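Local coordinates for protein xylulose kinase (Bifidobacterium adolescentis ATCC 15703, PDB 3I8B) that probably phosphorylates D-xylulose to D-xylulose 5-phosphate with ATP, as a sugar kinase of the FGGY family, at residues S13-V19 with R31-H37; A67-G71 with A465-A469; Y212-A218 with A234-P240; L327-I331 with S410-C414; A362-L367 with N398-F403. All blocks are in the same frame, centred on the assembly; numbering follows the deposited sequence.

Contact 1: S13-V19 with R31-H37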
# COMPACT_ATOMS: atom_id res chain seq x y z
N SER A 13 -3.42 11.26 -0.81
CA SER A 13 -3.25 10.21 -1.81
C SER A 13 -2.65 10.82 -3.06
O SER A 13 -2.45 12.03 -3.14
CB SER A 13 -4.61 9.59 -2.15
OG SER A 13 -5.45 10.55 -2.79
N THR A 14 -2.35 9.99 -4.06
CA THR A 14 -1.82 10.52 -5.30
C THR A 14 -2.73 11.62 -5.84
O THR A 14 -2.27 12.71 -6.22
CB THR A 14 -1.63 9.40 -6.33
OG1 THR A 14 -0.81 8.37 -5.75
CG2 THR A 14 -0.97 9.93 -7.59
N GLN A 15 -4.04 11.37 -5.82
CA GLN A 15 -4.97 12.25 -6.51
C GLN A 15 -5.45 13.47 -5.75
O GLN A 15 -5.74 14.50 -6.37
CB GLN A 15 -6.16 11.45 -7.05
CG GLN A 15 -5.79 10.66 -8.29
CD GLN A 15 -6.82 9.60 -8.64
OE1 GLN A 15 -7.43 9.65 -9.71
NE2 GLN A 15 -7.01 8.65 -7.73
N SER A 16 -5.49 13.38 -4.42
CA SER A 16 -6.07 14.45 -3.63
C SER A 16 -5.70 14.37 -2.14
O SER A 16 -5.12 13.38 -1.67
CB SER A 16 -7.59 14.41 -3.75
OG SER A 16 -8.13 13.29 -3.04
N CYS A 17 -6.06 15.42 -1.41
CA CYS A 17 -5.97 15.42 0.03
C CYS A 17 -7.38 15.45 0.64
O CYS A 17 -8.21 16.25 0.24
CB CYS A 17 -5.17 16.63 0.51
SG CYS A 17 -4.57 16.45 2.22
N LYS A 18 -7.64 14.58 1.60
CA LYS A 18 -8.91 14.60 2.31
C LYS A 18 -8.65 14.86 3.78
O LYS A 18 -7.65 14.38 4.33
CB LYS A 18 -9.65 13.28 2.13
CG LYS A 18 -10.15 13.07 0.71
CD LYS A 18 -10.47 11.62 0.46
CE LYS A 18 -11.04 11.43 -0.94
NZ LYS A 18 -11.03 9.98 -1.26
N VAL A 19 -9.54 15.63 4.42
CA VAL A 19 -9.43 15.89 5.86
C VAL A 19 -10.74 15.52 6.55
O VAL A 19 -11.78 16.12 6.28
CB VAL A 19 -9.09 17.36 6.16
CG1 VAL A 19 -9.11 17.60 7.67
CG2 VAL A 19 -7.73 17.74 5.58
N ARG A 31 -16.81 16.98 10.37
CA ARG A 31 -16.63 17.83 9.18
C ARG A 31 -15.72 17.13 8.18
O ARG A 31 -14.99 16.20 8.54
CB ARG A 31 -16.04 19.19 9.55
CG ARG A 31 -16.70 19.83 10.77
CD ARG A 31 -16.25 21.27 10.99
NE ARG A 31 -14.86 21.37 11.44
CZ ARG A 31 -14.47 21.38 12.72
NH1 ARG A 31 -15.36 21.29 13.72
NH2 ARG A 31 -13.18 21.48 13.01
N PHE A 32 -15.76 17.57 6.93
CA PHE A 32 -14.96 16.95 5.87
C PHE A 32 -14.55 17.99 4.84
O PHE A 32 -15.26 18.98 4.64
CB PHE A 32 -15.75 15.82 5.20
CG PHE A 32 -14.95 15.02 4.19
CD1 PHE A 32 -15.04 15.31 2.83
CD2 PHE A 32 -14.17 13.95 4.59
CE1 PHE A 32 -14.32 14.56 1.90
CE2 PHE A 32 -13.46 13.20 3.67
CZ PHE A 32 -13.53 13.51 2.33
N GLY A 33 -13.41 17.76 4.19
CA GLY A 33 -12.92 18.67 3.17
C GLY A 33 -11.92 17.95 2.27
O GLY A 33 -11.30 16.97 2.69
N GLN A 34 -11.77 18.44 1.05
CA GLN A 34 -10.98 17.72 0.05
C GLN A 34 -10.48 18.69 -1.01
O GLN A 34 -11.17 19.66 -1.35
CB GLN A 34 -11.85 16.61 -0.58
CG GLN A 34 -11.19 15.87 -1.76
CD GLN A 34 -12.08 14.76 -2.33
OE1 GLN A 34 -11.97 14.42 -3.51
NE2 GLN A 34 -12.94 14.20 -1.50
N ALA A 35 -9.28 18.43 -1.53
CA ALA A 35 -8.70 19.24 -2.59
C ALA A 35 -7.86 18.37 -3.50
O ALA A 35 -7.36 17.33 -3.07
CB ALA A 35 -7.86 20.36 -2.01
N LYS A 36 -7.70 18.80 -4.75
CA LYS A 36 -7.04 18.00 -5.78
C LYS A 36 -5.53 18.19 -5.83
O LYS A 36 -5.03 19.28 -5.61
CB LYS A 36 -7.60 18.36 -7.17
CG LYS A 36 -9.04 17.97 -7.40
CD LYS A 36 -9.17 16.50 -7.76
CE LYS A 36 -10.51 16.22 -8.42
NZ LYS A 36 -10.55 14.86 -9.01
N HIS A 37 -4.83 17.11 -6.15
CA HIS A 37 -3.42 17.16 -6.53
C HIS A 37 -3.30 17.18 -8.05
O HIS A 37 -4.18 16.66 -8.73
CB HIS A 37 -2.66 15.93 -6.00
CG HIS A 37 -2.53 15.89 -4.51
ND1 HIS A 37 -2.33 14.72 -3.81
CD2 HIS A 37 -2.58 16.88 -3.58
CE1 HIS A 37 -2.26 14.98 -2.52
NE2 HIS A 37 -2.40 16.29 -2.35
O HOH W 1 -8.66 12.07 -9.27

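Contact 2: A67-G71 with A465-A469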
# COMPACT_ATOMS: atom_id res chain seq x y z
N ALA A 67 -5.92 15.65 18.21
CA ALA A 67 -4.87 14.80 17.65
C ALA A 67 -5.13 14.63 16.17
O ALA A 67 -6.27 14.68 15.73
CB ALA A 67 -4.83 13.45 18.35
N LEU A 68 -4.05 14.42 15.40
CA LEU A 68 -4.15 14.31 13.96
C LEU A 68 -3.15 13.26 13.45
O LEU A 68 -2.04 13.14 14.00
CB LEU A 68 -3.86 15.68 13.32
CG LEU A 68 -3.81 15.83 11.80
CD1 LEU A 68 -4.22 17.26 11.44
CD2 LEU A 68 -2.44 15.50 11.20
N ALA A 69 -3.55 12.51 12.43
CA ALA A 69 -2.68 11.54 11.76
C ALA A 69 -2.81 11.65 10.26
O ALA A 69 -3.90 11.90 9.73
CB ALA A 69 -3.01 10.12 12.18
N VAL A 70 -1.70 11.45 9.56
CA VAL A 70 -1.71 11.49 8.10
C VAL A 70 -1.47 10.10 7.52
O VAL A 70 -0.46 9.46 7.79
CB VAL A 70 -0.63 12.43 7.57
CG1 VAL A 70 -0.67 12.47 6.05
CG2 VAL A 70 -0.82 13.81 8.15
N GLY A 71 -2.43 9.62 6.74
CA GLY A 71 -2.25 8.41 5.96
C GLY A 71 -1.80 8.87 4.58
O GLY A 71 -2.36 9.82 4.04
N ALA A 465 -6.75 6.89 9.74
CA ALA A 465 -5.87 7.90 10.32
C ALA A 465 -6.51 8.55 11.55
O ALA A 465 -5.84 8.81 12.55
CB ALA A 465 -5.43 8.94 9.29
N ALA A 466 -7.82 8.81 11.47
CA ALA A 466 -8.51 9.38 12.63
C ALA A 466 -8.53 8.39 13.77
O ALA A 466 -8.41 8.77 14.93
CB ALA A 466 -9.96 9.81 12.25
N ARG A 467 -8.70 7.11 13.44
CA ARG A 467 -8.72 6.06 14.47
C ARG A 467 -7.38 5.97 15.17
O ARG A 467 -7.31 5.74 16.39
CB ARG A 467 -9.11 4.70 13.86
CG ARG A 467 -9.52 3.65 14.90
CD ARG A 467 -9.96 2.31 14.28
NE ARG A 467 -10.31 1.36 15.34
CZ ARG A 467 -10.08 0.04 15.31
NH1 ARG A 467 -9.49 -0.51 14.26
NH2 ARG A 467 -10.44 -0.72 16.33
N GLN A 468 -6.31 6.18 14.43
CA GLN A 468 -4.99 6.10 15.03
C GLN A 468 -4.72 7.31 15.91
O GLN A 468 -4.11 7.18 16.97
CB GLN A 468 -3.90 5.97 13.96
CG GLN A 468 -2.48 5.89 14.52
CD GLN A 468 -1.43 6.27 13.47
OE1 GLN A 468 -1.33 7.42 13.07
NE2 GLN A 468 -0.65 5.28 13.03
N ALA A 469 -5.16 8.47 15.46
CA ALA A 469 -5.02 9.68 16.28
C ALA A 469 -5.84 9.56 17.57
O ALA A 469 -5.38 9.92 18.65
CB ALA A 469 -5.43 10.92 15.49

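Contact 3: Y212-A218 with A234-P240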
# COMPACT_ATOMS: atom_id res chain seq x y z
N TYR A 212 16.90 0.63 10.16
CA TYR A 212 17.25 1.14 8.84
C TYR A 212 18.53 0.48 8.35
O TYR A 212 19.49 0.33 9.12
CB TYR A 212 17.45 2.65 8.88
CG TYR A 212 16.16 3.45 8.89
CD1 TYR A 212 15.24 3.33 7.88
CD2 TYR A 212 15.90 4.35 9.92
CE1 TYR A 212 14.06 4.07 7.89
CE2 TYR A 212 14.72 5.10 9.93
CZ TYR A 212 13.81 4.95 8.92
OH TYR A 212 12.65 5.70 8.93
N ARG A 213 18.54 0.08 7.08
CA ARG A 213 19.69 -0.53 6.44
C ARG A 213 20.42 0.54 5.63
O ARG A 213 20.22 0.67 4.42
CB ARG A 213 19.23 -1.68 5.54
CG ARG A 213 18.73 -2.89 6.32
CD ARG A 213 19.90 -3.63 6.99
NE ARG A 213 20.93 -4.02 6.02
CZ ARG A 213 20.97 -5.19 5.39
NH1 ARG A 213 20.07 -6.13 5.65
NH2 ARG A 213 21.94 -5.44 4.53
N ARG A 214 21.25 1.32 6.31
CA ARG A 214 21.95 2.42 5.67
C ARG A 214 22.97 1.93 4.65
O ARG A 214 23.37 2.68 3.77
CB ARG A 214 22.59 3.33 6.73
CG ARG A 214 21.55 4.16 7.51
CD ARG A 214 22.17 4.85 8.72
NE ARG A 214 21.15 5.57 9.49
CZ ARG A 214 20.76 6.81 9.23
NH1 ARG A 214 21.30 7.50 8.22
NH2 ARG A 214 19.81 7.37 9.97
N ASP A 215 23.38 0.67 4.78
CA ASP A 215 24.27 0.06 3.79
C ASP A 215 23.60 -0.12 2.42
O ASP A 215 24.27 -0.07 1.38
CB ASP A 215 24.81 -1.29 4.29
CG ASP A 215 23.69 -2.28 4.64
OD1 ASP A 215 22.74 -1.89 5.36
OD2 ASP A 215 23.79 -3.45 4.22
N LEU A 216 22.29 -0.34 2.41
CA LEU A 216 21.56 -0.50 1.16
C LEU A 216 21.40 0.86 0.50
O LEU A 216 21.31 0.96 -0.73
CB LEU A 216 20.21 -1.20 1.38
CG LEU A 216 20.37 -2.59 2.00
CD1 LEU A 216 19.01 -3.19 2.36
CD2 LEU A 216 21.12 -3.50 1.06
N ILE A 217 21.36 1.92 1.31
CA ILE A 217 21.35 3.28 0.76
C ILE A 217 22.73 3.61 0.16
O ILE A 217 22.81 4.02 -0.99
CB ILE A 217 20.94 4.33 1.82
CG1 ILE A 217 19.49 4.09 2.28
CG2 ILE A 217 21.12 5.73 1.26
CD1 ILE A 217 19.05 4.96 3.48
N ALA A 218 23.79 3.41 0.93
CA ALA A 218 25.15 3.57 0.41
C ALA A 218 25.30 2.84 -0.91
O ALA A 218 25.95 3.32 -1.84
CB ALA A 218 26.20 3.05 1.43
N ALA A 234 25.45 8.05 3.54
CA ALA A 234 24.33 7.25 4.03
C ALA A 234 24.24 7.26 5.55
O ALA A 234 23.15 7.17 6.11
CB ALA A 234 24.39 5.81 3.48
N GLU A 235 25.39 7.39 6.22
CA GLU A 235 25.42 7.57 7.66
C GLU A 235 24.93 8.94 8.07
O GLU A 235 24.27 9.08 9.08
CB GLU A 235 26.84 7.37 8.23
CG GLU A 235 27.27 5.91 8.27
CD GLU A 235 26.24 5.01 8.94
OE1 GLU A 235 25.86 5.28 10.10
OE2 GLU A 235 25.79 4.04 8.30
N ALA A 236 25.28 9.95 7.29
CA ALA A 236 24.95 11.33 7.67
C ALA A 236 23.47 11.69 7.42
O ALA A 236 22.95 12.60 8.03
CB ALA A 236 25.86 12.30 6.93
N ILE A 237 22.80 10.96 6.53
CA ILE A 237 21.43 11.29 6.12
C ILE A 237 20.42 11.13 7.26
O ILE A 237 20.46 10.14 8.00
CB ILE A 237 21.00 10.43 4.89
CG1 ILE A 237 21.66 10.97 3.62
CG2 ILE A 237 19.47 10.40 4.73
CD1 ILE A 237 21.65 9.98 2.46
N VAL A 238 19.53 12.11 7.42
CA VAL A 238 18.51 12.02 8.46
C VAL A 238 17.35 11.20 7.89
O VAL A 238 16.89 11.49 6.79
CB VAL A 238 18.00 13.41 8.92
CG1 VAL A 238 16.81 13.25 9.88
CG2 VAL A 238 19.12 14.20 9.59
N LEU A 239 16.93 10.17 8.62
CA LEU A 239 15.81 9.31 8.25
C LEU A 239 14.76 9.48 9.34
O LEU A 239 15.11 9.71 10.49
CB LEU A 239 16.25 7.84 8.15
CG LEU A 239 17.37 7.50 7.15
CD1 LEU A 239 17.76 6.01 7.19
CD2 LEU A 239 17.00 7.93 5.74
N PRO A 240 13.46 9.40 8.99
CA PRO A 240 12.49 9.64 10.08
C PRO A 240 12.52 8.59 11.19
O PRO A 240 12.65 7.40 10.92
CB PRO A 240 11.13 9.64 9.35
CG PRO A 240 11.48 9.93 7.89
CD PRO A 240 12.83 9.31 7.67
O HOH W 2 18.39 9.59 11.15

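Contact 4: L327-I331 with S410-C414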
# COMPACT_ATOMS: atom_id res chain seq x y z
N LEU A 327 1.23 -8.13 1.44
CA LEU A 327 0.43 -7.42 0.46
C LEU A 327 0.67 -7.97 -0.94
O LEU A 327 1.80 -7.98 -1.42
CB LEU A 327 0.77 -5.94 0.49
CG LEU A 327 -0.17 -5.09 -0.36
CD1 LEU A 327 -1.06 -4.26 0.54
CD2 LEU A 327 0.65 -4.19 -1.28
N ALA A 328 -0.40 -8.42 -1.58
CA ALA A 328 -0.32 -9.08 -2.88
C ALA A 328 -1.01 -8.27 -3.96
O ALA A 328 -2.24 -8.21 -4.00
CB ALA A 328 -0.93 -10.46 -2.79
N CYS A 329 -0.22 -7.66 -4.84
CA CYS A 329 -0.79 -6.92 -5.96
C CYS A 329 -1.00 -7.81 -7.18
O CYS A 329 -0.14 -8.61 -7.52
CB CYS A 329 0.10 -5.73 -6.34
SG CYS A 329 0.32 -4.56 -5.00
N THR A 330 -2.16 -7.67 -7.82
CA THR A 330 -2.43 -8.35 -9.07
C THR A 330 -2.64 -7.32 -10.17
O THR A 330 -3.42 -6.37 -10.01
CB THR A 330 -3.65 -9.29 -8.94
OG1 THR A 330 -4.71 -8.61 -8.25
CG2 THR A 330 -3.28 -10.56 -8.19
N ILE A 331 -1.94 -7.48 -11.29
CA ILE A 331 -2.13 -6.60 -12.44
C ILE A 331 -3.56 -6.72 -12.92
O ILE A 331 -4.22 -5.73 -13.25
CB ILE A 331 -1.24 -7.02 -13.62
CG1 ILE A 331 0.24 -6.95 -13.22
CG2 ILE A 331 -1.55 -6.15 -14.84
CD1 ILE A 331 0.77 -5.55 -13.10
N SER A 410 -7.69 -16.07 -9.29
CA SER A 410 -6.43 -15.37 -9.07
C SER A 410 -6.40 -14.79 -7.66
O SER A 410 -5.40 -14.93 -6.95
CB SER A 410 -6.26 -14.25 -10.09
OG SER A 410 -5.15 -13.43 -9.76
N GLN A 411 -7.49 -14.15 -7.25
CA GLN A 411 -7.56 -13.58 -5.90
C GLN A 411 -7.47 -14.70 -4.85
O GLN A 411 -6.82 -14.53 -3.82
CB GLN A 411 -8.84 -12.75 -5.72
CG GLN A 411 -8.89 -11.48 -6.57
CD GLN A 411 -7.61 -10.65 -6.47
OE1 GLN A 411 -6.99 -10.56 -5.41
NE2 GLN A 411 -7.22 -10.03 -7.57
N ARG A 412 -8.09 -15.84 -5.12
CA ARG A 412 -7.94 -16.98 -4.22
C ARG A 412 -6.49 -17.42 -4.17
O ARG A 412 -5.96 -17.69 -3.10
CB ARG A 412 -8.79 -18.17 -4.65
CG ARG A 412 -8.30 -19.47 -4.04
CD ARG A 412 -8.68 -19.59 -2.57
NE ARG A 412 -9.93 -20.32 -2.48
CZ ARG A 412 -10.05 -21.56 -2.03
NH1 ARG A 412 -8.99 -22.21 -1.58
NH2 ARG A 412 -11.24 -22.14 -2.02
N ASP A 413 -5.87 -17.53 -5.35
CA ASP A 413 -4.46 -17.87 -5.44
C ASP A 413 -3.64 -16.97 -4.52
O ASP A 413 -2.74 -17.43 -3.84
CB ASP A 413 -3.95 -17.75 -6.88
CG ASP A 413 -2.88 -18.78 -7.22
OD1 ASP A 413 -2.74 -19.76 -6.45
OD2 ASP A 413 -2.19 -18.63 -8.25
N CYS A 414 -3.96 -15.69 -4.50
CA CYS A 414 -3.29 -14.76 -3.59
C CYS A 414 -3.50 -15.13 -2.12
O CYS A 414 -2.57 -15.13 -1.32
CB CYS A 414 -3.75 -13.33 -3.85
SG CYS A 414 -3.06 -12.63 -5.37
O HOH W 3 -4.61 -8.93 -5.61

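Contact 5: A362-L367 with N398-F403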
# COMPACT_ATOMS: atom_id res chain seq x y z
N ALA A 362 -17.17 -23.90 -15.51
CA ALA A 362 -17.37 -23.50 -16.90
C ALA A 362 -17.24 -24.71 -17.83
O ALA A 362 -16.67 -24.62 -18.91
CB ALA A 362 -16.37 -22.41 -17.29
N ASN A 363 -17.76 -25.84 -17.38
CA ASN A 363 -17.70 -27.06 -18.16
C ASN A 363 -16.29 -27.35 -18.69
O ASN A 363 -16.13 -27.84 -19.81
CB ASN A 363 -18.71 -27.01 -19.31
CG ASN A 363 -20.14 -27.15 -18.82
OD1 ASN A 363 -20.57 -28.24 -18.43
ND2 ASN A 363 -20.89 -26.04 -18.83
N GLY A 364 -15.29 -27.01 -17.88
CA GLY A 364 -13.92 -27.44 -18.14
C GLY A 364 -12.96 -26.38 -18.64
O GLY A 364 -11.76 -26.61 -18.67
N ILE A 365 -13.48 -25.23 -19.03
CA ILE A 365 -12.62 -24.15 -19.49
C ILE A 365 -12.04 -23.35 -18.32
O ILE A 365 -12.76 -22.91 -17.43
CB ILE A 365 -13.36 -23.19 -20.41
CG1 ILE A 365 -13.82 -23.92 -21.68
CG2 ILE A 365 -12.49 -21.98 -20.75
CD1 ILE A 365 -14.69 -23.06 -22.58
N THR A 366 -10.73 -23.18 -18.34
CA THR A 366 -10.04 -22.40 -17.32
C THR A 366 -9.29 -21.24 -17.96
O THR A 366 -8.59 -21.42 -18.97
CB THR A 366 -9.04 -23.27 -16.56
OG1 THR A 366 -9.74 -24.31 -15.87
CG2 THR A 366 -8.26 -22.43 -15.56
N LEU A 367 -9.44 -20.06 -17.37
CA LEU A 367 -8.66 -18.90 -17.75
C LEU A 367 -7.61 -18.62 -16.69
O LEU A 367 -7.96 -18.52 -15.51
CB LEU A 367 -9.56 -17.67 -17.88
CG LEU A 367 -8.82 -16.34 -18.06
CD1 LEU A 367 -7.92 -16.38 -19.31
CD2 LEU A 367 -9.79 -15.15 -18.10
N ASN A 398 -19.79 -20.55 -21.43
CA ASN A 398 -18.67 -21.12 -20.70
C ASN A 398 -17.45 -20.20 -20.69
O ASN A 398 -16.76 -20.10 -19.68
CB ASN A 398 -18.31 -22.48 -21.28
CG ASN A 398 -19.36 -23.53 -21.02
OD1 ASN A 398 -19.45 -24.54 -21.74
ND2 ASN A 398 -20.17 -23.32 -19.99
N LEU A 399 -17.17 -19.54 -21.81
CA LEU A 399 -16.08 -18.57 -21.84
C LEU A 399 -16.36 -17.43 -20.86
O LEU A 399 -15.48 -17.04 -20.08
CB LEU A 399 -15.87 -18.00 -23.24
CG LEU A 399 -15.16 -18.88 -24.29
CD1 LEU A 399 -15.21 -18.21 -25.64
CD2 LEU A 399 -13.72 -19.19 -23.93
N ALA A 400 -17.57 -16.88 -20.93
CA ALA A 400 -17.99 -15.83 -20.01
C ALA A 400 -17.70 -16.25 -18.58
O ALA A 400 -17.06 -15.53 -17.82
CB ALA A 400 -19.47 -15.53 -20.19
N ARG A 401 -18.17 -17.44 -18.22
CA ARG A 401 -18.00 -17.97 -16.88
C ARG A 401 -16.51 -18.15 -16.53
O ARG A 401 -16.11 -17.96 -15.39
CB ARG A 401 -18.76 -19.29 -16.74
CG ARG A 401 -18.67 -19.96 -15.38
CD ARG A 401 -19.33 -19.11 -14.29
NE ARG A 401 -19.49 -19.84 -13.04
CZ ARG A 401 -20.66 -20.23 -12.54
NH1 ARG A 401 -21.79 -19.95 -13.17
NH2 ARG A 401 -20.69 -20.90 -11.40
N ALA A 402 -15.70 -18.52 -17.53
CA ALA A 402 -14.26 -18.68 -17.33
C ALA A 402 -13.55 -17.35 -17.06
O ALA A 402 -12.58 -17.31 -16.31
CB ALA A 402 -13.62 -19.41 -18.54
N PHE A 403 -14.03 -16.28 -17.68
CA PHE A 403 -13.51 -14.94 -17.41
C PHE A 403 -13.76 -14.56 -15.94
O PHE A 403 -12.86 -14.08 -15.24
CB PHE A 403 -14.18 -13.91 -18.32
CG PHE A 403 -13.51 -13.74 -19.66
CD1 PHE A 403 -12.31 -13.05 -19.77
CD2 PHE A 403 -14.11 -14.21 -20.81
CE1 PHE A 403 -11.70 -12.88 -21.00
CE2 PHE A 403 -13.51 -14.04 -22.05
CZ PHE A 403 -12.31 -13.37 -22.14
O HOH W 4 -11.47 -19.53 -15.38

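Contact 1: S13-V19 with R31-H37
Cys17 pairs with Ala35, and Val19 with Gly33, in the beta hairpin of strands 16-23 and 29-36. The hairpin belongs to the mixed sheet of the N-terminal FGGY domain, which has the actin-like ATPase fold. The turn 13-15 probably corresponds to the first phosphate-binding loop of that fold. Both pairs are antiparallel and hydrogen-bonded. Cys17 N gives to Ala35 O at 2.8 Å, and Val19 N gives to Gly33 O at 2.8 Å. Ala35 N and Gly33 N return bonds to Cys17 O and Val19 O. Between these pairs, Gln34 CA makes a CA-H...O contact of 3.1 Å with Cys17 O.

Van der Waals contacts between side chains lie on two faces. Lys18 and Gln34 run side by side on one of them, both extended and pointing the same way. Lys18 CE touches Gln34 NE2 at 3.4 Å. The Phe32 ring meets the lysine chain obliquely, CZ against Lys18 CG at 3.8 Å. Beyond it, Lys18 NZ reaches a salt bridge with Glu459. Cys17, Val19 and Ala35 face the other way, under helix 46-58.

His37 holds the turn by polar bonds. Its N gives a straight bond to Gln15 O (2.8 Å, 165°). With CG anti to the carbonyl carbon (chi1 -68°), the imidazole lays one face against Ser16 C and Cys17 N. ND1 gives to Thr14 O at 3.1 Å, within the ring plane but above the Thr14 carbonyl plane. The same ND1 makes a second, weak bond to Ser13 O at 2.8 Å, bent to 123°.

Contact 2: A67-G71 with A465-A469
Ala69 of strand 65-72 meets Ala465, Gln468 and Ala469 of helix 460-474. The Ala69 CB points at the helix and comes to 3.1 Å from Ala465 O. Its methyl is 3.9 Å from Ala465 CB and a little farther from Ala469 CB. Two residues earlier on the strand, Ala67 CB lies 3.9 Å from Ala469 CB, one helical turn beyond Ala465. Small side chains on both sides let the two axes approach to 6.6 Å. The strand and helix run roughly antiparallel, at 141°.

Gln468 is the long side chain here. Its CB leaves the helix beside the strand and stays 4.6 Å from Ala69 CB. CG stands anti to the backbone N (chi1 180°). The extended chain carries CG past the strand, farther still from the Ala69 methyl. CD draws slightly closer. The carbonyl tip then turns in, and OE1 touches Ala69 CB at 3.3 Å. The polar partner of this oxygen is Gly271 N of strand 267-273, from which it accepts a hydrogen bond. NE2 is turned away from Ala69 and is hydrogen-bonded elsewhere. The amide thus ties the helix to the sheet edge, while the side chain also touches Ala269 and Pro270.

Ala465 CB lies 3.4 Å from Ala69 O and also touches Gly71 N. No hydrogen bond crosses between the two segments. A helix from the C-terminal FGGY domain lying on the N-terminal sheet is consistent with the interdomain helices of the actin-like ATPase fold.

Contact 3: Y212-A218 with A234-P240
Arg214 reaches over to the end of helix 227-236, where its NH1 binds two backbone oxygens. NH1 gives to Ala234 O at 2.8 Å and to Ile237 O at 2.8 Å. The second bond is nearly straight (170°) and uses a lone pair of Ile237 O. Both oxygens lie in the guanidinium plane. Leu239 CD1 covers one face of that group, over its centre. The same methyl also sits on the Tyr212 ring, a CH-pi contact 3.7 Å from the centroid. At the ring edge, Tyr212 OH gives to Pro240 O at 2.6 Å, in the carbonyl plane.

Farther out, Ile217 CD1 meets Leu239 CD1 tip to tip at 4.1 Å. Ile217 CG2 and Ala218 CB pack on Ala234 CB, which brings the two consecutive helices together. A water accepts from Leu239 N at 3.0 Å and weakly from Arg214 NH2. The arginine reaches this place with its chain extended from CG to NE. Tyr205 meets the Tyr212 ring edge-to-face.

An arginine side chain thus gives to two carbonyls at the C-terminal end of helix 227-236. The chain then leads through Pro240 to Thr241, a member of the magnesium site with Glu190 and Leu192.

Contact 4: L327-I331 with S410-C414
Thr330 is the strand residue that carries this contact. On its tight side, the CG2 methyl lies 3.5 Å from Cys414 SG and 3.8 Å from Ser410 OG. Ala328, two residues earlier on the same strand face, adds its CB at 4.0 Å from Cys414 SG. The sulfur therefore sits against two methyl groups. Cys414 CB also approaches Ala328, and the cysteine side chain touches Ala299 of the adjacent strand 297-301. All five touching residues are buried.

The elements belong to the C-terminal FGGY domain, also of the actin-like ATPase fold. Strand 324-330 lies in its seven-stranded mixed sheet, and helix 396-420 packs on one face of that sheet. The helix and strand run nearly antiparallel, at 158°, with axes 9.6 Å apart. Tyr502 of helix 496-506 touches Ser410 and Asp413.

The other side is less directly packed: polar groups meet there, partly through one bound water. Thr330 OG1 sits between its backbone N and carbonyl carbon (chi1 44°), which turns it toward Gln411 and sends CG2 to the sulfur. Gln411 NE2 gives to Thr330 OG1 at 3.0 Å, with the oxygen close to the amide plane. The glutamine chain bends at chi2 to bring the amide there. The water lies 2.7 Å from Thr330 OG1, gives to Ala328 O at 3.0 Å, and gives to Gln411 OE1 at 2.9 Å. Both ends of the Gln411 amide are thus engaged, one directly and one through water. Ile291 and Leu293 of strand 288-293 also touch the Gln411 side chain.

Contact 5: A362-L367 with N398-F403
The Phe403 ring meets Leu367 at an oblique angle, with CD1 3.7 Å from Leu367 CD2. Phe386 of strand 385-387 meets the same ring edge-to-face. Ala339, Ala343 and Leu344 of helix 335-344 also touch it. The amides of Asn363 and Asn398 are the other flat groups. These two side chains pass at a slant, their amide planes 50° apart. The motif is a two-stranded antiparallel pair, 366-368 with 385-387, packed on helix 396-420 in the C-terminal FGGY domain. The turn before strand 366-368 rests on the first part of that helix.

In the turn, Ala362 and Asn363 both take left-handed backbone angles. Ala362 points its CB at the helix, 3.3 Å from Asn398 O. The same methyl is 3.9 Å from Arg401 CG and 4.3 Å from Ala402 CB. Arg401 goes on to a salt bridge with Glu405, and its NH1 bonds to Ala355 O.

Ile365 is the next inward residue. With CG1 anti to the carbonyl carbon (chi1 -63°), its two branches reach different parts of the helix. CG2 touches Ala402 CB at 3.6 Å. CD1 meets Asn398 CB at 3.9 Å and lies near a methyl of Leu399. Thr366 points away and is bonded through its backbone to Ser387. Leu367 turns back in, its CB against Ala402 O.

No clear direct hydrogen bond crosses the contact, but one water bridges the segments. It accepts from Leu367 N at 2.9 Å and gives to Ala402 O at 2.7 Å.

Contacts 1 and 2 share the N-terminal sheet, their centres 15 Å apart. Both come close to the predicted catalytic region: Ser13 lies about 4 Å from Asp11 between side chains, and Gly71 about 6 Å from both Asp11 and Asp274. Contact 3 lies in the N-terminal FGGY domain, as does contact 1, with 32 Å between their centres. It approaches the magnesium ion instead, which is about 6 Å from the side chain of Pro240. Contacts 5 and 4 use separate parts of helix 396-420, with centres 19 Å apart. Contact 5 is remote from all these sites. Contact 2 brings 465-469 back to the N-terminal sheet, and contacts 3, 4 and 5 are nested inside the long loop it closes.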